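Local coordinates for ferulic acid decarboxylase 1 (Candida dubliniensis, PDB 4ZAD), which probably catalyses the reversible, prenylated-FMN-dependent decarboxylation of aromatic acrylic acids such as ferulic, p-coumaric and cinnamic acid to the corresponding vinyl compounds, at residues N174-R179 / Q196-V201; I234-T239 / C403-S408. All blocks are in the same frame, centred on the assembly; numbering follows the deposited sequence.

Interaction 1: residues N174-R179 / Q196-V201; sequences NWSIAR and QHVKQV. With MN (manganese (II) ion), chain C; K (potassium ion), chain D; 4LU (1-deoxy-5-O-phosphono-1-(3,3,4,5-tetramethyl-9,11-dioxo-2,3,8,9,10,11-hexahydro-7H-quinolino[1,8-fg]pteridin-12-ium-7-y l)-D-ribitol), chain E.
Asn174 and His197 meet in the phosphate and metal end of the prenylated-FMN pocket. Asn174 OD1 lies 3.1 Å from His197 CD2, and the amide stands at 89° to the imidazole plane. CG of Asn174 is turned anti to the backbone N (chi1 -163°), which carries the amide to the cofactor phosphate. The two ends of the amide do different work. OD1 binds manganese at 2.1 Å, while ND2 donates to phosphate O2P at 2.9 Å. O2P also binds the metal, and two waters and Glu240 complete the site. His197 is a predicted manganese ligand, but the ring as modelled turns carbon CD2 toward the metal, so its part here is doubtful.

The backbone of His197 plays a clearer role. Its N, in the first turn of the helix, donates to phosphate O1P at 2.8 Å, and the helix end probably favours the negative charge. A water bridges the two segments beside it. It bonds to Ser176 OG at 2.7 Å, accepts from Val198 N and donates to O1P. Val198 CG1 packs against the same hydroxyl oxygen, 3.3 Å from Ser176 OG.

Gln196, the N-cap residue, folds back at chi2 (-65°). This lets NE2 give bonds to cofactor O3' and O2, both at 3.0 Å. Trp175 O binds potassium, which cofactor O5' and O2P also bind. Farther along, Arg179 N donates to flavin O4. Residues of a strand, the start of a helix and two cations thus meet at one phosphate, as in the prenylated-FMN site of the UbiD family.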
loop_
_atom_site.group_PDB
_atom_site.type_symbol
_atom_site.label_atom_id
_atom_site.label_comp_id
_atom_site.label_asym_id
_atom_site.label_seq_id
_atom_site.Cartn_x
_atom_site.Cartn_y
_atom_site.Cartn_z
ATOM N N ASN A 174 -7.620 36.750 2.595
ATOM C CA ASN A 174 -7.381 35.323 2.451
ATOM C C ASN A 174 -7.482 34.879 0.997
ATOM O O ASN A 174 -8.401 35.282 0.290
ATOM C CB ASN A 174 -8.355 34.515 3.308
ATOM C CG ASN A 174 -7.894 33.089 3.518
ATOM O OD1 ASN A 174 -7.116 32.803 4.436
ATOM N ND2 ASN A 174 -8.363 32.180 2.661
ATOM N N TRP A 175 -6.540 34.046 0.561
ATOM C CA TRP A 175 -6.581 33.431 -0.774
ATOM C C TRP A 175 -6.639 31.925 -0.564
ATOM O O TRP A 175 -5.756 31.351 0.110
ATOM C CB TRP A 175 -5.335 33.789 -1.586
ATOM C CG TRP A 175 -5.193 35.243 -2.022
ATOM C CD1 TRP A 175 -6.012 36.290 -1.713
ATOM C CD2 TRP A 175 -4.130 35.796 -2.828
ATOM N NE1 TRP A 175 -5.530 37.448 -2.277
ATOM C CE2 TRP A 175 -4.372 37.173 -2.958
ATOM C CE3 TRP A 175 -3.002 35.257 -3.434
ATOM C CZ2 TRP A 175 -3.538 38.017 -3.692
ATOM C CZ3 TRP A 175 -2.165 36.099 -4.147
ATOM C CH2 TRP A 175 -2.459 37.464 -4.288
ATOM N N SER A 176 -7.673 31.280 -1.099
ATOM C CA SER A 176 -7.807 29.838 -0.927
ATOM C C SER A 176 -8.535 29.176 -2.072
ATOM O O SER A 176 -9.128 29.858 -2.889
ATOM C CB SER A 176 -8.558 29.549 0.348
ATOM O OG SER A 176 -9.861 30.031 0.225
ATOM N N ILE A 177 -8.493 27.846 -2.109
ATOM C CA ILE A 177 -9.239 27.058 -3.106
ATOM C C ILE A 177 -10.380 26.418 -2.390
ATOM O O ILE A 177 -10.222 25.939 -1.273
ATOM C CB ILE A 177 -8.417 25.905 -3.728
ATOM C CG1 ILE A 177 -7.193 26.433 -4.460
ATOM C CG2 ILE A 177 -9.283 25.038 -4.678
ATOM C CD1 ILE A 177 -6.319 25.311 -5.016
ATOM N N ALA A 178 -11.531 26.409 -3.043
ATOM C CA ALA A 178 -12.704 25.685 -2.552
ATOM C C ALA A 178 -13.536 25.460 -3.762
ATOM O O ALA A 178 -13.496 26.259 -4.681
ATOM C CB ALA A 178 -13.489 26.496 -1.487
ATOM N N ARG A 179 -14.279 24.369 -3.780
ATOM C CA ARG A 179 -14.966 23.975 -4.983
ATOM C C ARG A 179 -16.107 24.911 -5.233
ATOM O O ARG A 179 -16.547 25.620 -4.315
ATOM C CB ARG A 179 -15.451 22.534 -4.887
ATOM C CG ARG A 179 -16.666 22.327 -4.049
ATOM C CD ARG A 179 -16.954 20.852 -4.033
ATOM N NE ARG A 179 -18.211 20.495 -3.405
ATOM C CZ ARG A 179 -18.416 19.349 -2.761
ATOM N NH1 ARG A 179 -17.430 18.466 -2.627
ATOM N NH2 ARG A 179 -19.601 19.074 -2.225
ATOM N N GLN A 196 -12.664 26.268 7.628
ATOM C CA GLN A 196 -11.982 26.837 6.473
ATOM C C GLN A 196 -12.023 28.354 6.457
ATOM O O GLN A 196 -13.010 28.985 6.859
ATOM C CB GLN A 196 -12.563 26.289 5.173
ATOM C CG GLN A 196 -12.407 24.790 5.062
ATOM C CD GLN A 196 -10.953 24.343 4.984
ATOM O OE1 GLN A 196 -10.247 24.272 6.012
ATOM N NE2 GLN A 196 -10.488 24.057 3.762
ATOM N N HIS A 197 -10.956 28.953 5.958
ATOM C CA HIS A 197 -10.912 30.394 5.968
ATOM C C HIS A 197 -12.013 31.113 5.177
ATOM O O HIS A 197 -12.453 32.174 5.593
ATOM C CB HIS A 197 -9.509 30.886 5.604
ATOM C CG HIS A 197 -8.509 30.602 6.679
ATOM N ND1 HIS A 197 -8.897 30.269 7.955
ATOM C CD2 HIS A 197 -7.161 30.646 6.691
ATOM C CE1 HIS A 197 -7.831 30.093 8.705
ATOM N NE2 HIS A 197 -6.762 30.321 7.961
ATOM N N VAL A 198 -12.481 30.541 4.069
ATOM C CA VAL A 198 -13.612 31.168 3.345
ATOM C C VAL A 198 -14.785 31.377 4.296
ATOM O O VAL A 198 -15.506 32.356 4.148
ATOM C CB VAL A 198 -14.089 30.392 2.097
ATOM C CG1 VAL A 198 -13.083 30.492 0.979
ATOM C CG2 VAL A 198 -14.324 28.969 2.418
ATOM N N LYS A 199 -14.948 30.466 5.271
ATOM C CA LYS A 199 -15.972 30.593 6.323
ATOM C C LYS A 199 -15.599 31.519 7.473
ATOM O O LYS A 199 -16.385 32.334 7.842
ATOM C CB LYS A 199 -16.320 29.222 6.914
ATOM C CG LYS A 199 -17.301 29.277 8.059
ATOM C CD LYS A 199 -18.392 28.248 7.925
ATOM C CE LYS A 199 -19.537 28.517 8.940
ATOM N NZ LYS A 199 -18.983 28.843 10.303
ATOM N N GLN A 200 -14.414 31.357 8.059
ATOM C CA GLN A 200 -13.911 32.290 9.071
ATOM C C GLN A 200 -14.102 33.748 8.682
ATOM O O GLN A 200 -14.663 34.542 9.455
ATOM C CB GLN A 200 -12.438 32.018 9.417
ATOM C CG GLN A 200 -12.303 30.849 10.379
ATOM C CD GLN A 200 -10.895 30.589 10.882
ATOM O OE1 GLN A 200 -10.394 29.463 10.746
ATOM N NE2 GLN A 200 -10.255 31.600 11.467
ATOM N N VAL A 201 -13.674 34.069 7.462
ATOM C CA VAL A 201 -13.682 35.444 6.965
ATOM C C VAL A 201 -15.099 35.912 6.727
ATOM O O VAL A 201 -15.453 37.015 7.093
ATOM C CB VAL A 201 -12.847 35.602 5.692
ATOM C CG1 VAL A 201 -12.860 37.037 5.254
ATOM C CG2 VAL A 201 -11.417 35.170 5.940
HETATM MN MN MN C . -5.815 31.150 4.727
HETATM K K K D . -4.742 29.057 1.931
HETATM C C9 4LU E . -7.787 21.961 -2.494
HETATM C C8 4LU E . -7.413 21.895 -3.842
HETATM C C7 4LU E . -8.367 21.639 -4.837
HETATM C C10 4LU E . -10.828 22.700 -0.540
HETATM C C6 4LU E . -9.767 21.357 -4.409
HETATM N N3 4LU E . -13.454 23.124 0.074
HETATM C C2 4LU E . -12.502 23.535 0.920
HETATM C C13 4LU E . -11.128 22.432 -6.033
HETATM C C5 4LU E . -10.824 21.098 -5.392
HETATM C C1 4LU E . -12.323 20.897 -3.388
HETATM O O2 4LU E . -12.868 24.116 1.950
HETATM N N1 4LU E . -11.197 23.322 0.620
HETATM C C4 4LU E . -13.150 22.488 -1.075
HETATM O O4 4LU E . -14.143 22.161 -1.769
HETATM C C4A 4LU E . -11.839 22.247 -1.416
HETATM N N5 4LU E . -11.395 21.216 -2.532
HETATM C C3 4LU E . -12.105 20.830 -4.760
HETATM C C12 4LU E . -10.446 20.102 -6.484
HETATM C C5A 4LU E . -10.090 21.395 -2.959
HETATM C C7M 4LU E . -8.019 21.584 -6.302
HETATM C C8M 4LU E . -5.966 22.166 -4.160
HETATM C C9A 4LU E . -9.117 21.880 -2.055
HETATM N N10 4LU E . -9.508 22.516 -0.825
HETATM C "C1'" 4LU E . -8.641 22.464 0.361
HETATM C "C2'" 4LU E . -8.205 23.892 0.688
HETATM O "O2'" 4LU E . -7.754 24.524 -0.527
HETATM C "C3'" 4LU E . -7.119 23.939 1.771
HETATM O "O3'" 4LU E . -7.640 23.410 3.009
HETATM C "C4'" 4LU E . -6.588 25.369 2.008
HETATM O "O4'" 4LU E . -5.847 25.402 3.231
HETATM C "C5'" 4LU E . -7.733 26.388 2.137
HETATM O "O5'" 4LU E . -7.294 27.703 2.414
HETATM P P 4LU E . -7.393 28.376 3.849
HETATM O O2P 4LU E . -7.000 29.797 3.448
HETATM O O3P 4LU E . -6.382 27.567 4.690
HETATM O O1P 4LU E . -8.823 28.190 4.311
HETATM O O HOH W 1 -10.556 28.728 2.539
HETATM O O HOH W 2 -4.616 29.340 5.473
HETATM O O HOH W 3 -4.568 32.486 6.182
#

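Interaction 2: residues I234-T239 / C403-S408; sequences IPDGAT and CYKVCS. With 4LU (1-deoxy-5-O-phosphono-1-(3,3,4,5-tetramethyl-9,11-dioxo-2,3,8,9,10,11-hexahydro-7H-quinolino[1,8-fg]pteridin-12-ium-7-y l)-D-ribitol), chain E.
The Tyr404 ring has Asp236 OD2 at its edge, in the ring plane, and Lys405 CB over the centre of one face, 3.9 Å above the plane. The carboxylate of Asp236 is turned almost square to the ring, at 86°. Two turns of the UbiD fold meet here. A type II beta turn from Pro235 to Ala238 belongs to the Rift-related domain, and a type I turn from Lys405 to Ser408 to the C-terminal domain.

The side chains of Asp236 and Tyr404 come from opposite directions. Tyr404 OH donates to Asp236 OD2 at 2.6 Å, and that oxygen accepts with its syn lone pair. CG of Tyr404 sits between its backbone N and carbonyl carbon (chi1 84°), and from there the ring reaches across to the other turn. Gln200 NE2 adds a weak bond to the same OD2. Both side chains of the pair are only partly buried.

Lys405 is buried and runs past the other oxygen. Its CD lies 4.2 Å from Asp236 OD1. The charged groups are near but not in contact, with Lys405 NZ 5.5 Å from Asp236 OD1. The chain stays extended through chi3 and bends at its last torsion (chi4 -62°). This places Lys405 NZ at the cofactor phosphate, where it donates to O3P at 2.7 Å. The phosphate is the direct partner of the lysine charge; Asp236 probably adds no more than a longer-range attraction. Lys405 also leans on Gln196 and His197, which belong to the same phosphate site.

The type I turn is secured at its own end. Lys405 O accepts from Ser408 N at 3.0 Å and from Ser408 OG at 2.9 Å.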
loop_
_atom_site.group_PDB
_atom_site.type_symbol
_atom_site.label_atom_id
_atom_site.label_comp_id
_atom_site.label_asym_id
_atom_site.label_seq_id
_atom_site.Cartn_x
_atom_site.Cartn_y
_atom_site.Cartn_z
ATOM N N ILE A 234 -2.039 27.934 5.890
ATOM C CA ILE A 234 -1.248 28.856 6.713
ATOM C C ILE A 234 -2.151 29.476 7.806
ATOM O O ILE A 234 -3.372 29.238 7.854
ATOM C CB ILE A 234 -0.533 29.943 5.884
ATOM C CG1 ILE A 234 -1.520 30.911 5.213
ATOM C CG2 ILE A 234 0.392 29.309 4.852
ATOM C CD1 ILE A 234 -0.859 32.209 4.870
ATOM N N PRO A 235 -1.547 30.243 8.708
ATOM C CA PRO A 235 -2.342 30.424 9.936
ATOM C C PRO A 235 -3.624 31.267 9.782
ATOM O O PRO A 235 -3.729 32.100 8.871
ATOM C CB PRO A 235 -1.341 31.118 10.883
ATOM C CG PRO A 235 0.034 30.530 10.426
ATOM C CD PRO A 235 -0.121 30.600 8.891
ATOM N N ASP A 236 -4.579 31.042 10.679
ATOM C CA ASP A 236 -5.705 31.981 10.866
ATOM C C ASP A 236 -5.172 33.395 10.843
ATOM O O ASP A 236 -4.105 33.664 11.399
ATOM C CB ASP A 236 -6.415 31.738 12.212
ATOM C CG ASP A 236 -7.108 30.395 12.272
ATOM O OD1 ASP A 236 -6.943 29.584 11.351
ATOM O OD2 ASP A 236 -7.810 30.103 13.217
ATOM N N GLY A 237 -5.868 34.304 10.180
ATOM C CA GLY A 237 -5.450 35.720 10.195
ATOM C C GLY A 237 -4.312 36.050 9.244
ATOM O O GLY A 237 -3.977 37.207 9.086
ATOM N N ALA A 238 -3.732 35.054 8.588
ATOM C CA ALA A 238 -2.553 35.298 7.765
ATOM C C ALA A 238 -2.916 35.647 6.310
ATOM O O ALA A 238 -3.709 34.932 5.686
ATOM C CB ALA A 238 -1.649 34.107 7.807
ATOM N N THR A 239 -2.323 36.717 5.772
ATOM C CA THR A 239 -2.548 37.075 4.388
ATOM C C THR A 239 -1.595 36.245 3.498
ATOM O O THR A 239 -0.390 36.459 3.546
ATOM C CB THR A 239 -2.347 38.583 4.145
ATOM O OG1 THR A 239 -3.392 39.319 4.805
ATOM C CG2 THR A 239 -2.323 38.912 2.607
ATOM N N CYS A 403 -2.680 23.491 15.217
ATOM C CA CYS A 403 -3.006 22.487 14.210
ATOM C C CYS A 403 -4.497 22.066 14.077
ATOM O O CYS A 403 -4.826 21.267 13.227
ATOM C CB CYS A 403 -2.193 21.249 14.514
ATOM S SG CYS A 403 -0.455 21.576 14.712
ATOM N N TYR A 404 -5.383 22.609 14.905
ATOM C CA TYR A 404 -6.776 22.196 14.918
ATOM C C TYR A 404 -7.397 22.159 13.531
ATOM O O TYR A 404 -8.084 21.205 13.197
ATOM C CB TYR A 404 -7.613 23.093 15.860
ATOM C CG TYR A 404 -8.091 24.378 15.262
ATOM C CD1 TYR A 404 -7.244 25.461 15.174
ATOM C CD2 TYR A 404 -9.395 24.508 14.761
ATOM C CE1 TYR A 404 -7.670 26.669 14.613
ATOM C CE2 TYR A 404 -9.840 25.744 14.196
ATOM C CZ TYR A 404 -8.961 26.806 14.121
ATOM O OH TYR A 404 -9.308 28.025 13.574
ATOM N N LYS A 405 -7.149 23.193 12.740
ATOM C CA LYS A 405 -7.590 23.248 11.374
ATOM C C LYS A 405 -6.623 22.534 10.399
ATOM O O LYS A 405 -7.060 21.801 9.464
ATOM C CB LYS A 405 -7.707 24.709 10.944
ATOM C CG LYS A 405 -7.774 24.895 9.436
ATOM C CD LYS A 405 -8.167 26.316 9.029
ATOM C CE LYS A 405 -8.175 26.457 7.504
ATOM N NZ LYS A 405 -6.831 26.228 6.937
ATOM N N VAL A 406 -5.324 22.789 10.575
ATOM C CA VAL A 406 -4.323 22.328 9.619
ATOM C C VAL A 406 -4.503 20.836 9.373
ATOM O O VAL A 406 -4.582 20.405 8.204
ATOM C CB VAL A 406 -2.887 22.583 10.099
ATOM C CG1 VAL A 406 -1.923 21.716 9.331
ATOM C CG2 VAL A 406 -2.526 24.094 10.046
ATOM N N CYS A 407 -4.585 20.066 10.464
ATOM C CA CYS A 407 -4.683 18.603 10.394
ATOM C C CYS A 407 -6.120 18.053 10.361
ATOM O O CYS A 407 -6.327 16.869 10.543
ATOM C CB CYS A 407 -3.933 17.960 11.572
ATOM S SG CYS A 407 -2.173 18.375 11.618
ATOM N N SER A 408 -7.105 18.901 10.118
ATOM C CA SER A 408 -8.491 18.490 10.236
ATOM C C SER A 408 -8.833 17.350 9.288
ATOM O O SER A 408 -9.683 16.510 9.620
ATOM C CB SER A 408 -9.386 19.653 9.964
ATOM O OG SER A 408 -9.175 20.051 8.632
HETATM C C9 4LU E . -7.787 21.961 -2.494
HETATM C C8 4LU E . -7.413 21.895 -3.842
HETATM C C7 4LU E . -8.367 21.639 -4.837
HETATM C C10 4LU E . -10.828 22.700 -0.540
HETATM C C6 4LU E . -9.767 21.357 -4.409
HETATM N N3 4LU E . -13.454 23.124 0.074
HETATM C C2 4LU E . -12.502 23.535 0.920
HETATM C C13 4LU E . -11.128 22.432 -6.033
HETATM C C5 4LU E . -10.824 21.098 -5.392
HETATM C C1 4LU E . -12.323 20.897 -3.388
HETATM O O2 4LU E . -12.868 24.116 1.950
HETATM N N1 4LU E . -11.197 23.322 0.620
HETATM C C4 4LU E . -13.150 22.488 -1.075
HETATM O O4 4LU E . -14.143 22.161 -1.769
HETATM C C4A 4LU E . -11.839 22.247 -1.416
HETATM N N5 4LU E . -11.395 21.216 -2.532
HETATM C C3 4LU E . -12.105 20.830 -4.760
HETATM C C12 4LU E . -10.446 20.102 -6.484
HETATM C C5A 4LU E . -10.090 21.395 -2.959
HETATM C C7M 4LU E . -8.019 21.584 -6.302
HETATM C C8M 4LU E . -5.966 22.166 -4.160
HETATM C C9A 4LU E . -9.117 21.880 -2.055
HETATM N N10 4LU E . -9.508 22.516 -0.825
HETATM C "C1'" 4LU E . -8.641 22.464 0.361
HETATM C "C2'" 4LU E . -8.205 23.892 0.688
HETATM O "O2'" 4LU E . -7.754 24.524 -0.527
HETATM C "C3'" 4LU E . -7.119 23.939 1.771
HETATM O "O3'" 4LU E . -7.640 23.410 3.009
HETATM C "C4'" 4LU E . -6.588 25.369 2.008
HETATM O "O4'" 4LU E . -5.847 25.402 3.231
HETATM C "C5'" 4LU E . -7.733 26.388 2.137
HETATM O "O5'" 4LU E . -7.294 27.703 2.414
HETATM P P 4LU E . -7.393 28.376 3.849
HETATM O O2P 4LU E . -7.000 29.797 3.448
HETATM O O3P 4LU E . -6.382 27.567 4.690
HETATM O O1P 4LU E . -8.823 28.190 4.311
#

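Overall arrangement
The chain runs through strand 173-176, then through strands 181-184 and 187-189, and enters helix 197-207. Interaction 1 closes this short loop of 16 residues within the Rift-related domain. After strand 214-220 and helix 224-230 comes the loop 234-239, where interaction 2 opens. It closes after 163 intervening residues, in the loop between helix 386-399 and strand 412-417. The two contacts follow in series, neither nesting nor crossing. The centres of interactions 1 and 2 lie about 11 Å apart. They touch where Asp236 meets His197 and where Tyr404 meets Gln200. Both reach the same cofactor phosphate, interaction 1 from the Rift-related domain and interaction 2 through Lys405 from the C-terminal domain.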